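Local coordinates for protein MGS-M5 (Unidentified, PDB 4Q3N) that probably acts as an NAD-dependent L-lactate dehydrogenase, interconverting L-lactate and pyruvate on a Rossmann-fold scaffold, at residues 182-187 with 210-215; 144-149 with 178-183; 155-160 with 166-171; 255-260 with 283-288; 271-276 with 296-301. All blocks are in the same frame, centred on the assembly; numbering follows the deposited sequence.

Contact 1: 182-187 with 210-215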
# COMPACT_ATOMS: atom_id res chain seq x y z
N VAL A 182 -2.41 -22.77 23.65
CA VAL A 182 -1.26 -22.31 22.89
C VAL A 182 -0.45 -23.51 22.46
O VAL A 182 -0.18 -24.39 23.25
CB VAL A 182 -0.30 -21.41 23.71
CG1 VAL A 182 0.83 -20.86 22.82
CG2 VAL A 182 -1.05 -20.31 24.41
N CYS A 183 -0.03 -23.52 21.22
CA CYS A 183 0.90 -24.56 20.81
C CYS A 183 2.33 -24.05 21.07
O CYS A 183 2.98 -23.47 20.19
CB CYS A 183 0.67 -24.89 19.32
SG CYS A 183 1.78 -26.13 18.71
N TRP A 184 2.81 -24.20 22.31
CA TRP A 184 4.17 -23.73 22.62
C TRP A 184 5.27 -24.59 21.99
O TRP A 184 6.38 -24.12 21.87
CB TRP A 184 4.40 -23.68 24.14
CG TRP A 184 3.55 -22.61 24.87
CD1 TRP A 184 2.61 -22.81 25.87
CD2 TRP A 184 3.62 -21.19 24.68
NE1 TRP A 184 2.09 -21.60 26.28
CE2 TRP A 184 2.68 -20.59 25.57
CE3 TRP A 184 4.38 -20.37 23.83
CZ2 TRP A 184 2.49 -19.21 25.65
CZ3 TRP A 184 4.18 -18.99 23.88
CH2 TRP A 184 3.23 -18.42 24.78
N SER A 185 5.00 -25.87 21.67
CA SER A 185 6.06 -26.76 21.17
C SER A 185 6.51 -26.34 19.77
O SER A 185 7.62 -26.70 19.33
CB SER A 185 5.59 -28.21 21.14
OG SER A 185 4.47 -28.32 20.25
N ASN A 186 5.64 -25.66 19.05
CA ASN A 186 5.93 -25.17 17.67
C ASN A 186 5.82 -23.66 17.59
O ASN A 186 4.99 -23.13 16.86
CB ASN A 186 4.96 -25.76 16.65
CG ASN A 186 5.19 -27.23 16.36
OD1 ASN A 186 5.65 -27.59 15.28
ND2 ASN A 186 4.85 -28.09 17.32
N ALA A 187 6.58 -22.94 18.41
CA ALA A 187 6.48 -21.49 18.46
C ALA A 187 7.88 -20.94 18.26
O ALA A 187 8.80 -21.48 18.83
CB ALA A 187 5.89 -21.01 19.77
N GLU A 210 2.34 -18.80 30.86
CA GLU A 210 1.02 -19.12 31.41
C GLU A 210 0.23 -17.84 31.53
O GLU A 210 -0.96 -17.81 31.19
CB GLU A 210 1.15 -19.85 32.76
CG GLU A 210 -0.19 -20.35 33.39
CD GLU A 210 -0.93 -21.40 32.55
OE1 GLU A 210 -0.34 -22.02 31.63
OE2 GLU A 210 -2.13 -21.62 32.82
N HIS A 211 0.89 -16.75 31.92
CA HIS A 211 0.20 -15.47 32.01
C HIS A 211 -0.34 -15.04 30.66
O HIS A 211 -1.48 -14.58 30.54
CB HIS A 211 1.12 -14.38 32.51
CG HIS A 211 0.45 -13.05 32.55
ND1 HIS A 211 0.70 -12.05 31.64
CD2 HIS A 211 -0.50 -12.57 33.37
CE1 HIS A 211 -0.05 -11.00 31.91
NE2 HIS A 211 -0.80 -11.29 32.95
N ILE A 212 0.49 -15.18 29.63
CA ILE A 212 0.09 -14.82 28.27
C ILE A 212 -1.11 -15.64 27.80
O ILE A 212 -2.04 -15.10 27.19
CB ILE A 212 1.31 -14.98 27.27
CG1 ILE A 212 2.33 -13.87 27.57
CG2 ILE A 212 0.81 -14.93 25.82
CD1 ILE A 212 3.78 -14.03 26.86
N TYR A 213 -1.10 -16.95 28.09
CA TYR A 213 -2.26 -17.77 27.75
C TYR A 213 -3.52 -17.22 28.42
O TYR A 213 -4.56 -17.05 27.77
CB TYR A 213 -2.01 -19.25 28.14
CG TYR A 213 -3.28 -20.08 28.34
CD1 TYR A 213 -4.06 -20.55 27.26
CD2 TYR A 213 -3.69 -20.39 29.61
CE1 TYR A 213 -5.26 -21.32 27.52
CE2 TYR A 213 -4.83 -21.12 29.86
CZ TYR A 213 -5.61 -21.59 28.83
OH TYR A 213 -6.75 -22.30 29.18
N LEU A 214 -3.43 -16.90 29.71
CA LEU A 214 -4.58 -16.33 30.43
C LEU A 214 -5.05 -15.04 29.80
O LEU A 214 -6.26 -14.83 29.61
CB LEU A 214 -4.22 -16.11 31.90
CG LEU A 214 -3.87 -17.39 32.69
CD1 LEU A 214 -3.57 -17.15 34.19
CD2 LEU A 214 -4.98 -18.41 32.54
N LYS A 215 -4.10 -14.17 29.42
CA LYS A 215 -4.45 -12.90 28.76
C LYS A 215 -5.20 -13.15 27.47
O LYS A 215 -6.17 -12.47 27.12
CB LYS A 215 -3.18 -12.08 28.43
CG LYS A 215 -2.53 -11.37 29.61
CD LYS A 215 -3.45 -10.25 30.12
CE LYS A 215 -3.64 -9.14 29.05
NZ LYS A 215 -2.39 -8.41 28.62
O HOH W 1 0.18 -21.97 28.30

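Contact 2: 144-149 with 178-183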
# COMPACT_ATOMS: atom_id res chain seq x y z
N SER A 144 -13.53 -18.34 10.90
CA SER A 144 -12.39 -17.53 11.28
C SER A 144 -11.58 -18.17 12.44
O SER A 144 -10.41 -17.80 12.65
CB SER A 144 -12.82 -16.12 11.66
OG SER A 144 -13.84 -16.11 12.62
N GLY A 145 -12.19 -19.11 13.16
CA GLY A 145 -11.46 -19.93 14.12
C GLY A 145 -10.58 -19.12 15.07
O GLY A 145 -11.01 -18.13 15.65
N THR A 146 -9.34 -19.55 15.24
CA THR A 146 -8.46 -18.92 16.23
C THR A 146 -7.48 -17.94 15.55
O THR A 146 -6.40 -17.63 16.09
CB THR A 146 -7.69 -20.00 17.00
OG1 THR A 146 -7.15 -20.92 16.06
CG2 THR A 146 -8.64 -20.80 17.98
N SER A 147 -7.82 -17.45 14.37
CA SER A 147 -6.92 -16.48 13.70
C SER A 147 -6.74 -15.22 14.56
O SER A 147 -5.64 -14.74 14.75
CB SER A 147 -7.49 -16.10 12.31
OG SER A 147 -8.84 -15.62 12.47
N LEU A 148 -7.83 -14.71 15.14
CA LEU A 148 -7.72 -13.53 16.02
C LEU A 148 -7.04 -13.87 17.36
O LEU A 148 -6.25 -13.07 17.89
CB LEU A 148 -9.12 -12.93 16.29
CG LEU A 148 -9.22 -11.81 17.35
CD1 LEU A 148 -8.38 -10.53 16.96
CD2 LEU A 148 -10.67 -11.49 17.67
N ASP A 149 -7.37 -15.02 17.94
CA ASP A 149 -6.69 -15.43 19.17
C ASP A 149 -5.17 -15.47 18.92
O ASP A 149 -4.38 -15.11 19.78
CB ASP A 149 -7.18 -16.80 19.66
CG ASP A 149 -8.71 -16.87 19.77
OD1 ASP A 149 -9.22 -16.43 20.78
OD2 ASP A 149 -9.39 -17.23 18.78
N ASP A 178 -13.27 -21.19 25.41
CA ASP A 178 -12.59 -21.48 26.68
C ASP A 178 -11.59 -22.63 26.60
O ASP A 178 -10.67 -22.68 27.41
CB ASP A 178 -13.61 -21.80 27.80
CG ASP A 178 -14.53 -20.60 28.15
OD1 ASP A 178 -14.14 -19.43 27.92
OD2 ASP A 178 -15.64 -20.85 28.67
N SER A 179 -11.75 -23.52 25.63
CA SER A 179 -10.85 -24.69 25.54
C SER A 179 -9.70 -24.51 24.52
O SER A 179 -8.93 -25.43 24.29
CB SER A 179 -11.67 -25.97 25.24
OG SER A 179 -11.98 -26.08 23.84
N GLU A 180 -9.53 -23.32 23.96
CA GLU A 180 -8.35 -23.08 23.12
C GLU A 180 -7.05 -23.21 23.89
O GLU A 180 -7.03 -23.11 25.09
CB GLU A 180 -8.36 -21.70 22.51
CG GLU A 180 -8.17 -20.61 23.57
CD GLU A 180 -8.55 -19.25 23.05
OE1 GLU A 180 -9.12 -19.22 21.93
OE2 GLU A 180 -8.28 -18.24 23.71
N PHE A 181 -5.95 -23.37 23.20
CA PHE A 181 -4.70 -23.56 23.92
C PHE A 181 -3.55 -23.08 23.03
O PHE A 181 -3.70 -22.95 21.81
CB PHE A 181 -4.50 -25.04 24.30
CG PHE A 181 -4.35 -25.96 23.10
CD1 PHE A 181 -5.48 -26.47 22.46
CD2 PHE A 181 -3.09 -26.30 22.60
CE1 PHE A 181 -5.36 -27.28 21.34
CE2 PHE A 181 -2.94 -27.11 21.49
CZ PHE A 181 -4.08 -27.62 20.85
N VAL A 182 -2.41 -22.77 23.65
CA VAL A 182 -1.26 -22.31 22.89
C VAL A 182 -0.45 -23.51 22.46
O VAL A 182 -0.18 -24.39 23.25
CB VAL A 182 -0.30 -21.41 23.71
CG1 VAL A 182 0.83 -20.86 22.82
CG2 VAL A 182 -1.05 -20.31 24.41
N CYS A 183 -0.03 -23.52 21.22
CA CYS A 183 0.90 -24.56 20.81
C CYS A 183 2.33 -24.05 21.07
O CYS A 183 2.98 -23.47 20.19
CB CYS A 183 0.67 -24.89 19.32
SG CYS A 183 1.78 -26.13 18.71

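Contact 3: 155-160 with 166-171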
# COMPACT_ATOMS: atom_id res chain seq x y z
N TYR A 155 0.69 -10.42 19.51
CA TYR A 155 0.77 -9.12 20.18
C TYR A 155 1.32 -9.23 21.59
O TYR A 155 2.21 -8.47 21.99
CB TYR A 155 -0.63 -8.42 20.23
CG TYR A 155 -0.61 -7.19 21.13
CD1 TYR A 155 0.01 -5.98 20.73
CD2 TYR A 155 -1.17 -7.24 22.41
CE1 TYR A 155 0.03 -4.86 21.60
CE2 TYR A 155 -1.17 -6.13 23.25
CZ TYR A 155 -0.57 -4.96 22.86
OH TYR A 155 -0.58 -3.91 23.74
N GLU A 156 0.81 -10.18 22.39
CA GLU A 156 1.22 -10.23 23.80
C GLU A 156 2.72 -10.58 23.92
O GLU A 156 3.44 -9.98 24.69
CB GLU A 156 0.41 -11.27 24.59
CG GLU A 156 -1.12 -10.92 24.73
CD GLU A 156 -1.38 -9.65 25.55
OE1 GLU A 156 -0.45 -9.21 26.26
OE2 GLU A 156 -2.52 -9.10 25.47
N ILE A 157 3.13 -11.60 23.19
CA ILE A 157 4.55 -11.99 23.17
C ILE A 157 5.42 -10.80 22.75
O ILE A 157 6.46 -10.56 23.37
CB ILE A 157 4.77 -13.18 22.23
CG1 ILE A 157 4.10 -14.46 22.81
CG2 ILE A 157 6.24 -13.44 21.99
CD1 ILE A 157 3.99 -15.56 21.69
N SER A 158 4.96 -10.00 21.78
CA SER A 158 5.79 -8.92 21.24
C SER A 158 6.04 -7.86 22.28
O SER A 158 7.09 -7.21 22.28
CB SER A 158 5.15 -8.29 19.99
OG SER A 158 4.08 -7.46 20.38
N GLN A 159 5.08 -7.68 23.19
CA GLN A 159 5.24 -6.72 24.25
C GLN A 159 6.30 -7.15 25.28
O GLN A 159 6.84 -6.28 25.98
CB GLN A 159 3.87 -6.46 24.97
CG GLN A 159 2.83 -5.83 24.06
CD GLN A 159 3.35 -4.64 23.27
OE1 GLN A 159 3.37 -3.53 23.79
NE2 GLN A 159 3.75 -4.86 22.00
N TYR A 160 6.54 -8.44 25.45
CA TYR A 160 7.64 -8.87 26.34
C TYR A 160 9.03 -8.67 25.66
O TYR A 160 9.96 -8.14 26.25
CB TYR A 160 7.52 -10.37 26.72
CG TYR A 160 6.49 -10.56 27.81
CD1 TYR A 160 5.15 -10.61 27.49
CD2 TYR A 160 6.87 -10.66 29.16
CE1 TYR A 160 4.17 -10.75 28.48
CE2 TYR A 160 5.88 -10.77 30.17
CZ TYR A 160 4.55 -10.84 29.80
OH TYR A 160 3.55 -10.99 30.74
N ARG A 166 4.80 -9.33 13.89
CA ARG A 166 4.70 -10.09 12.61
C ARG A 166 5.89 -11.06 12.47
O ARG A 166 5.88 -11.92 11.61
CB ARG A 166 4.61 -9.13 11.41
CG ARG A 166 3.28 -8.31 11.48
CD ARG A 166 3.29 -7.12 10.54
NE ARG A 166 4.49 -6.29 10.70
CZ ARG A 166 4.74 -5.23 9.96
NH1 ARG A 166 3.85 -4.83 9.05
NH2 ARG A 166 5.86 -4.56 10.16
N ASN A 167 6.88 -10.94 13.35
CA ASN A 167 8.01 -11.89 13.37
C ASN A 167 7.75 -13.01 14.38
O ASN A 167 8.58 -13.88 14.56
CB ASN A 167 9.33 -11.20 13.79
CG ASN A 167 10.17 -10.72 12.63
OD1 ASN A 167 10.13 -11.24 11.49
ND2 ASN A 167 10.94 -9.72 12.92
N VAL A 168 6.62 -12.95 15.09
CA VAL A 168 6.31 -13.93 16.13
C VAL A 168 5.45 -15.02 15.54
O VAL A 168 4.36 -14.75 15.09
CB VAL A 168 5.59 -13.26 17.35
CG1 VAL A 168 5.17 -14.34 18.39
CG2 VAL A 168 6.54 -12.20 18.00
N HIS A 169 5.96 -16.25 15.49
CA HIS A 169 5.25 -17.29 14.74
C HIS A 169 4.80 -18.37 15.70
O HIS A 169 5.55 -19.31 15.97
CB HIS A 169 6.12 -17.90 13.68
CG HIS A 169 6.75 -16.87 12.80
ND1 HIS A 169 6.01 -15.95 12.09
CD2 HIS A 169 8.06 -16.61 12.53
CE1 HIS A 169 6.83 -15.18 11.39
NE2 HIS A 169 8.07 -15.55 11.66
N ALA A 170 3.57 -18.25 16.18
CA ALA A 170 3.03 -19.13 17.20
C ALA A 170 1.52 -19.10 16.99
O ALA A 170 1.01 -18.09 16.48
CB ALA A 170 3.40 -18.62 18.61
N TYR A 171 0.84 -20.21 17.33
CA TYR A 171 -0.60 -20.40 17.07
C TYR A 171 -1.36 -20.63 18.36
O TYR A 171 -0.84 -21.27 19.31
CB TYR A 171 -0.88 -21.60 16.16
CG TYR A 171 -0.20 -21.58 14.78
CD1 TYR A 171 -0.31 -20.48 13.93
CD2 TYR A 171 0.54 -22.65 14.35
CE1 TYR A 171 0.32 -20.47 12.67
CE2 TYR A 171 1.19 -22.66 13.10
CZ TYR A 171 1.06 -21.57 12.27
OH TYR A 171 1.71 -21.59 11.06

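Contact 4: 255-260 with 283-288. With ACT (acetate ion), chain E.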
# COMPACT_ATOMS: atom_id res chain seq x y z
N ILE A 255 -7.35 -21.32 11.21
CA ILE A 255 -8.77 -21.04 10.95
C ILE A 255 -9.56 -22.26 11.33
O ILE A 255 -8.96 -23.31 11.57
CB ILE A 255 -9.02 -20.72 9.46
CG1 ILE A 255 -8.28 -21.73 8.56
CG2 ILE A 255 -8.44 -19.36 9.11
CD1 ILE A 255 -8.81 -21.76 7.13
N SER A 256 -10.89 -22.12 11.40
CA SER A 256 -11.78 -23.25 11.59
C SER A 256 -11.85 -24.10 10.33
O SER A 256 -12.30 -23.63 9.29
CB SER A 256 -13.21 -22.80 11.96
OG SER A 256 -13.26 -22.05 13.16
N VAL A 257 -11.44 -25.37 10.44
CA VAL A 257 -11.47 -26.29 9.29
C VAL A 257 -11.90 -27.65 9.76
O VAL A 257 -11.79 -27.97 10.97
CB VAL A 257 -10.08 -26.43 8.62
CG1 VAL A 257 -9.77 -25.19 7.81
CG2 VAL A 257 -8.99 -26.68 9.69
N LEU A 258 -12.36 -28.47 8.83
CA LEU A 258 -12.82 -29.80 9.17
C LEU A 258 -11.60 -30.68 9.42
O LEU A 258 -10.82 -30.93 8.48
CB LEU A 258 -13.67 -30.40 8.06
CG LEU A 258 -14.26 -31.79 8.37
CD1 LEU A 258 -15.41 -31.68 9.46
CD2 LEU A 258 -14.78 -32.50 7.10
N ASN A 259 -11.43 -31.17 10.65
CA ASN A 259 -10.24 -32.00 10.95
C ASN A 259 -10.12 -33.17 9.98
O ASN A 259 -9.11 -33.31 9.27
CB ASN A 259 -10.26 -32.55 12.37
CG ASN A 259 -9.02 -33.44 12.65
OD1 ASN A 259 -7.90 -33.05 12.33
ND2 ASN A 259 -9.23 -34.64 13.18
N ASN A 260 -11.14 -34.02 9.96
CA ASN A 260 -11.22 -35.06 8.92
C ASN A 260 -10.00 -35.99 8.96
O ASN A 260 -9.48 -36.39 7.92
CB ASN A 260 -11.34 -34.41 7.54
CG ASN A 260 -11.82 -35.37 6.44
OD1 ASN A 260 -12.58 -36.26 6.70
ND2 ASN A 260 -11.38 -35.14 5.21
N HIS A 283 -6.11 -25.52 0.80
CA HIS A 283 -5.30 -26.47 0.04
C HIS A 283 -5.06 -27.74 0.85
O HIS A 283 -5.28 -28.86 0.39
CB HIS A 283 -3.96 -25.84 -0.41
CG HIS A 283 -3.11 -26.80 -1.18
ND1 HIS A 283 -2.21 -27.65 -0.57
CD2 HIS A 283 -3.06 -27.09 -2.50
CE1 HIS A 283 -1.67 -28.44 -1.47
NE2 HIS A 283 -2.15 -28.12 -2.66
N HIS A 284 -4.63 -27.58 2.09
CA HIS A 284 -4.57 -28.70 3.05
C HIS A 284 -4.42 -28.11 4.44
O HIS A 284 -4.06 -26.95 4.60
CB HIS A 284 -3.40 -29.69 2.75
CG HIS A 284 -2.02 -29.10 2.95
ND1 HIS A 284 -1.37 -28.35 1.98
CD2 HIS A 284 -1.13 -29.23 3.97
CE1 HIS A 284 -0.15 -28.04 2.39
NE2 HIS A 284 0.02 -28.55 3.60
N ILE A 285 -4.65 -28.94 5.45
CA ILE A 285 -4.42 -28.55 6.83
C ILE A 285 -2.99 -28.88 7.18
O ILE A 285 -2.50 -29.96 6.85
CB ILE A 285 -5.35 -29.31 7.78
CG1 ILE A 285 -6.79 -28.93 7.44
CG2 ILE A 285 -4.97 -29.03 9.29
CD1 ILE A 285 -7.80 -29.78 8.28
N VAL A 286 -2.30 -27.99 7.86
CA VAL A 286 -0.92 -28.29 8.19
C VAL A 286 -0.91 -29.15 9.44
O VAL A 286 -1.55 -28.80 10.46
CB VAL A 286 -0.11 -26.98 8.39
CG1 VAL A 286 1.31 -27.30 8.87
CG2 VAL A 286 -0.09 -26.17 7.04
N LYS A 287 -0.20 -30.26 9.40
CA LYS A 287 -0.15 -31.14 10.56
C LYS A 287 1.09 -30.84 11.39
O LYS A 287 2.19 -31.10 10.96
CB LYS A 287 -0.18 -32.60 10.12
CG LYS A 287 0.02 -33.63 11.22
CD LYS A 287 -0.98 -33.46 12.34
CE LYS A 287 -0.89 -34.67 13.30
NZ LYS A 287 0.33 -34.58 14.19
N LEU A 288 0.92 -30.26 12.57
CA LEU A 288 2.05 -30.04 13.47
C LEU A 288 2.28 -31.26 14.33
O LEU A 288 1.33 -31.96 14.68
CB LEU A 288 1.80 -28.84 14.41
CG LEU A 288 1.48 -27.54 13.65
CD1 LEU A 288 0.99 -26.50 14.70
CD2 LEU A 288 2.77 -27.06 12.89
C ACT E . 3.15 -28.35 5.68
O ACT E . 3.93 -28.97 6.46
OXT ACT E . 2.09 -28.95 5.34
CH3 ACT E . 3.44 -26.99 5.12

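Contact 5: 271-276 with 296-301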
# COMPACT_ATOMS: atom_id res chain seq x y z
N ILE A 271 -12.57 -27.12 13.61
CA ILE A 271 -11.77 -26.72 14.76
C ILE A 271 -10.57 -25.89 14.30
O ILE A 271 -10.18 -25.99 13.14
CB ILE A 271 -11.34 -28.01 15.56
CG1 ILE A 271 -10.78 -27.68 16.94
CG2 ILE A 271 -10.43 -28.88 14.69
CD1 ILE A 271 -10.58 -28.98 17.79
N GLY A 272 -10.05 -25.04 15.17
CA GLY A 272 -9.00 -24.09 14.79
C GLY A 272 -7.66 -24.81 14.59
O GLY A 272 -7.09 -25.38 15.54
N LEU A 273 -7.20 -24.85 13.34
CA LEU A 273 -5.94 -25.50 12.97
C LEU A 273 -5.26 -24.65 11.90
O LEU A 273 -5.93 -23.97 11.14
CB LEU A 273 -6.18 -26.94 12.43
CG LEU A 273 -6.86 -27.90 13.43
CD1 LEU A 273 -7.33 -29.17 12.67
CD2 LEU A 273 -5.91 -28.26 14.63
N PRO A 274 -3.92 -24.71 11.83
CA PRO A 274 -3.24 -23.97 10.76
C PRO A 274 -3.57 -24.60 9.40
O PRO A 274 -3.54 -25.81 9.24
CB PRO A 274 -1.75 -24.11 11.11
CG PRO A 274 -1.65 -25.41 11.88
CD PRO A 274 -3.00 -25.55 12.62
N ALA A 275 -3.89 -23.77 8.42
CA ALA A 275 -4.26 -24.31 7.12
C ALA A 275 -3.71 -23.42 6.02
O ALA A 275 -3.51 -22.22 6.21
CB ALA A 275 -5.83 -24.45 7.02
N VAL A 276 -3.48 -24.04 4.86
CA VAL A 276 -2.98 -23.34 3.70
C VAL A 276 -4.16 -22.81 2.88
O VAL A 276 -4.96 -23.61 2.37
CB VAL A 276 -2.09 -24.27 2.81
CG1 VAL A 276 -1.55 -23.48 1.61
CG2 VAL A 276 -0.95 -24.84 3.62
N SER A 296 -3.53 -33.77 23.97
CA SER A 296 -4.61 -33.94 24.93
C SER A 296 -5.55 -32.73 24.90
O SER A 296 -6.79 -32.87 24.93
CB SER A 296 -4.04 -34.14 26.33
OG SER A 296 -5.08 -34.28 27.26
N GLN A 297 -4.98 -31.53 24.85
CA GLN A 297 -5.81 -30.33 24.86
C GLN A 297 -6.62 -30.25 23.56
O GLN A 297 -7.76 -29.80 23.57
CB GLN A 297 -4.96 -29.07 25.06
CG GLN A 297 -4.30 -28.95 26.46
CD GLN A 297 -3.39 -27.73 26.50
OE1 GLN A 297 -2.43 -27.63 25.73
NE2 GLN A 297 -3.76 -26.76 27.30
N LEU A 298 -6.03 -30.68 22.44
CA LEU A 298 -6.77 -30.64 21.17
C LEU A 298 -7.94 -31.65 21.21
O LEU A 298 -9.09 -31.34 20.82
CB LEU A 298 -5.81 -30.93 19.97
CG LEU A 298 -6.53 -30.79 18.63
CD1 LEU A 298 -7.01 -29.36 18.40
CD2 LEU A 298 -5.69 -31.32 17.43
N ASN A 299 -7.66 -32.84 21.72
CA ASN A 299 -8.71 -33.85 21.92
C ASN A 299 -9.85 -33.30 22.81
O ASN A 299 -11.03 -33.48 22.51
CB ASN A 299 -8.13 -35.13 22.55
CG ASN A 299 -7.23 -35.94 21.57
OD1 ASN A 299 -7.32 -35.85 20.36
ND2 ASN A 299 -6.35 -36.75 22.14
N ASN A 300 -9.50 -32.62 23.89
CA ASN A 300 -10.51 -32.09 24.79
C ASN A 300 -11.39 -31.09 24.04
O ASN A 300 -12.61 -31.12 24.11
CB ASN A 300 -9.85 -31.43 26.00
CG ASN A 300 -10.84 -30.62 26.84
OD1 ASN A 300 -11.81 -31.16 27.35
ND2 ASN A 300 -10.59 -29.31 26.98
N SER A 301 -10.74 -30.22 23.30
CA SER A 301 -11.40 -29.16 22.58
C SER A 301 -12.33 -29.77 21.50
O SER A 301 -13.47 -29.36 21.32
CB SER A 301 -10.31 -28.28 21.97
OG SER A 301 -10.74 -26.98 21.82

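Contact 1: 182-187 with 210-215
V182 and Y213 form the nearest pair, with V182 CG2 lying 4.0 Å from Y213 CB as the two side chains slide past each other in opposite directions. The second pair is looser: I212 CG2 stands 4.4 Å from W184 CH2, at the rim of the indole and near its plane. The two methyls of V182 divide the work. With CG1 anti to the backbone N (chi1 -175°), that methyl sits over the centre of the W184 ring, 3.3 Å above its plane, while CG2 is left to meet Y213. The in-plane edge of the indole is also used, since W184 NE1 donates to a water at 2.8 Å, and that water gives a weak, long bond to E210 OE1. Further out, the inverse gamma turn centred on C183 swings the chain from strand 181-182 towards W184. I212 packs also on L153, E156 and Y160 of helix 147-161, and Y213 OH is bonded to R217 one turn on. Helix 206-227 is thus laid against the end of the short strand 181-182 by methyl groups, the CB of Y213 and the rim of one indole, which implies dispersion as the main attraction, with the water link adding a modest polar bridge.

Contact 2: 144-149 with 178-183
D149 turns its CG anti to its carbonyl carbon (chi1 -52°), and E180 places its CG between backbone N and carbonyl carbon (chi1 68°) before running out extended; these two choices bring the carboxylates together. D149 OD1 and E180 OE1 are 3.0 Å apart, with the carboxylate planes 78° to each other. E180 OE2 is further from D149 OD1, at 3.6 Å, so the approach is led by one oxygen of the glutamate. Both atoms of the close pair are acceptors, and both residues are buried. Such a setting is likely to raise the affinity of E180 for a proton. Beside them T146 CG2 stands 4.3 Å from E180 OE1, an apolar neighbour that offers that oxygen no bond. D149 OD2 is hydrogen-bonded to H176, consistent with the Asp-His pair of lactate dehydrogenases. With alanine in place of E180, a gap would probably open beside T146 CG2, and D149 OD1 would lose the group that bounds it. A type II' turn from S144 to S147 leads into the helix, and S144 O takes both S147 N and S147 OG, the latter at 2.7 Å. The contact thus sets the first turn of helix 147-161 against the approach to strand 181-182. I172 of strand 168-173 touches D149 and E180, and helix 232-246 packs on S144 and S147.

Contact 3: 155-160 with 166-171
I157 and V168 join a helix to the strand that follows it, helix 147-161 lying on a face of the antiparallel sheet of the alpha/beta C-terminal domain. In I157 the CG1 branch stands anti to the carbonyl carbon (chi1 -68°) and CD1 continues extended, which carries the tip along the strand: CD1 is 3.7 Å from V168 CG1 and 4.4 Å from A170 CB. The other branch, I157 CG2, approaches the same V168 methyl at 3.9 Å. V168 CG1, anti to its own backbone N, is therefore straddled by both arms of the isoleucine. A170, two residues beyond V168, directs its CB to the helix as V168 does, whereas H169 points away and stacks on H169 of the second subunit. I212 of helix 206-227 packs on I157 as well. Within the helix, Q159 CG lies over one face of the Y155 ring. S158 OG donates to Y155 O at 2.7 Å and in turn accepts Q159 NE2 at 3.1 Å, almost in the amide plane and nearly straight (162°).

Contact 4: 255-260 with 283-288
The apolar part rests on I285 and V257, whose side chains meet tip to tip with I285 CD1 3.6 Å from V257 CG2. The same methyl touches backbone oxygens, lying 3.2 Å from L258 O and 3.9 Å from N259 O, so I285 CD1 fills the bend where the first strand ends. L273 of the intervening strand packs on both V257 and I285. The polar bonds described here all involve the second segment, and one of them leaves it. H283 ND1 and H284 ND1 are 2.8 Å apart and share one hydrogen bond, whose donor may be either ring. The far edge of the H284 ring donates from NE2 to OXT of an acetate, probably from the crystallisation liquor, at 2.7 Å (156°). K192 NZ of the second subunit binds this acetate too. K287 NZ gives a bond to L288 O at 2.8 Å from above the carbonyl plane (38° out). Putting a leucine at H284 would probably cost the acetate one of its donors and leave H283 ND1 without its mate. V257 and I285 have CA atoms 7.8 Å apart, although strand 270-278 runs between their strands, which suggests that the sheet is curled here. Strands 251-258, 270-278 and 281-285, adjacent in chain order and antiparallel, make up a beta meander.

Contact 5: 271-276 with 296-301
I271, at the start of the segment, reaches farthest towards the helix: CG1 is anti to the backbone N (chi1 -167°) and CD1 extends beyond it, ending 3.6 Å from L298 CD1. The side chains cross at a slant, and I271 CD1 also lies 4.2 Å from S301 CB, so one methyl spans two helical positions three residues apart. Two residues on, L273 approaches L298 at about a right angle, its CD2 being 4.1 Å from L298 CD1 and 4.2 Å from L298 CD2. From P274 onward the strand leaves the helix behind. The contact is confined to the start of the segment, where I271 and S301 have the closest CA atoms; the axes approach to 10.2 Å, 143° apart in direction. Helix 292-311 thus packs against the beginning of strand 270-278 in the C-terminal domain, with F181 and Y263 also against L298. S301 OG is bonded to S179 OG and E175 N. The interface with the strand is therefore carbon against carbon, its attraction dispersive and hydrophobic.

In the fold
All five contacts fall in the alpha/beta C-terminal domain. Contacts 2 to 5 are buried and contact 1 only partly so. Measured between centres, contact 2 lies about 10 Å from the middle of the chain, contacts 4 and 5 about 14 Å, contacts 1 and 3 about 19 Å. Contacts 2 and 3 use the start and the later turns of helix 147-161, and contact 3 is nested within the loop closed by contact 2, which shares V182 and C183 with contact 1. Contact 4 joins the two strands flanking strand 270-278, which contact 5 ties to helix 292-311. Chemistry follows place: contact 2 pairs carboxylates, contacts 3 and 5 are aliphatic, contact 1 adds a water, and contact 4 adds histidines and acetate beside the second subunit.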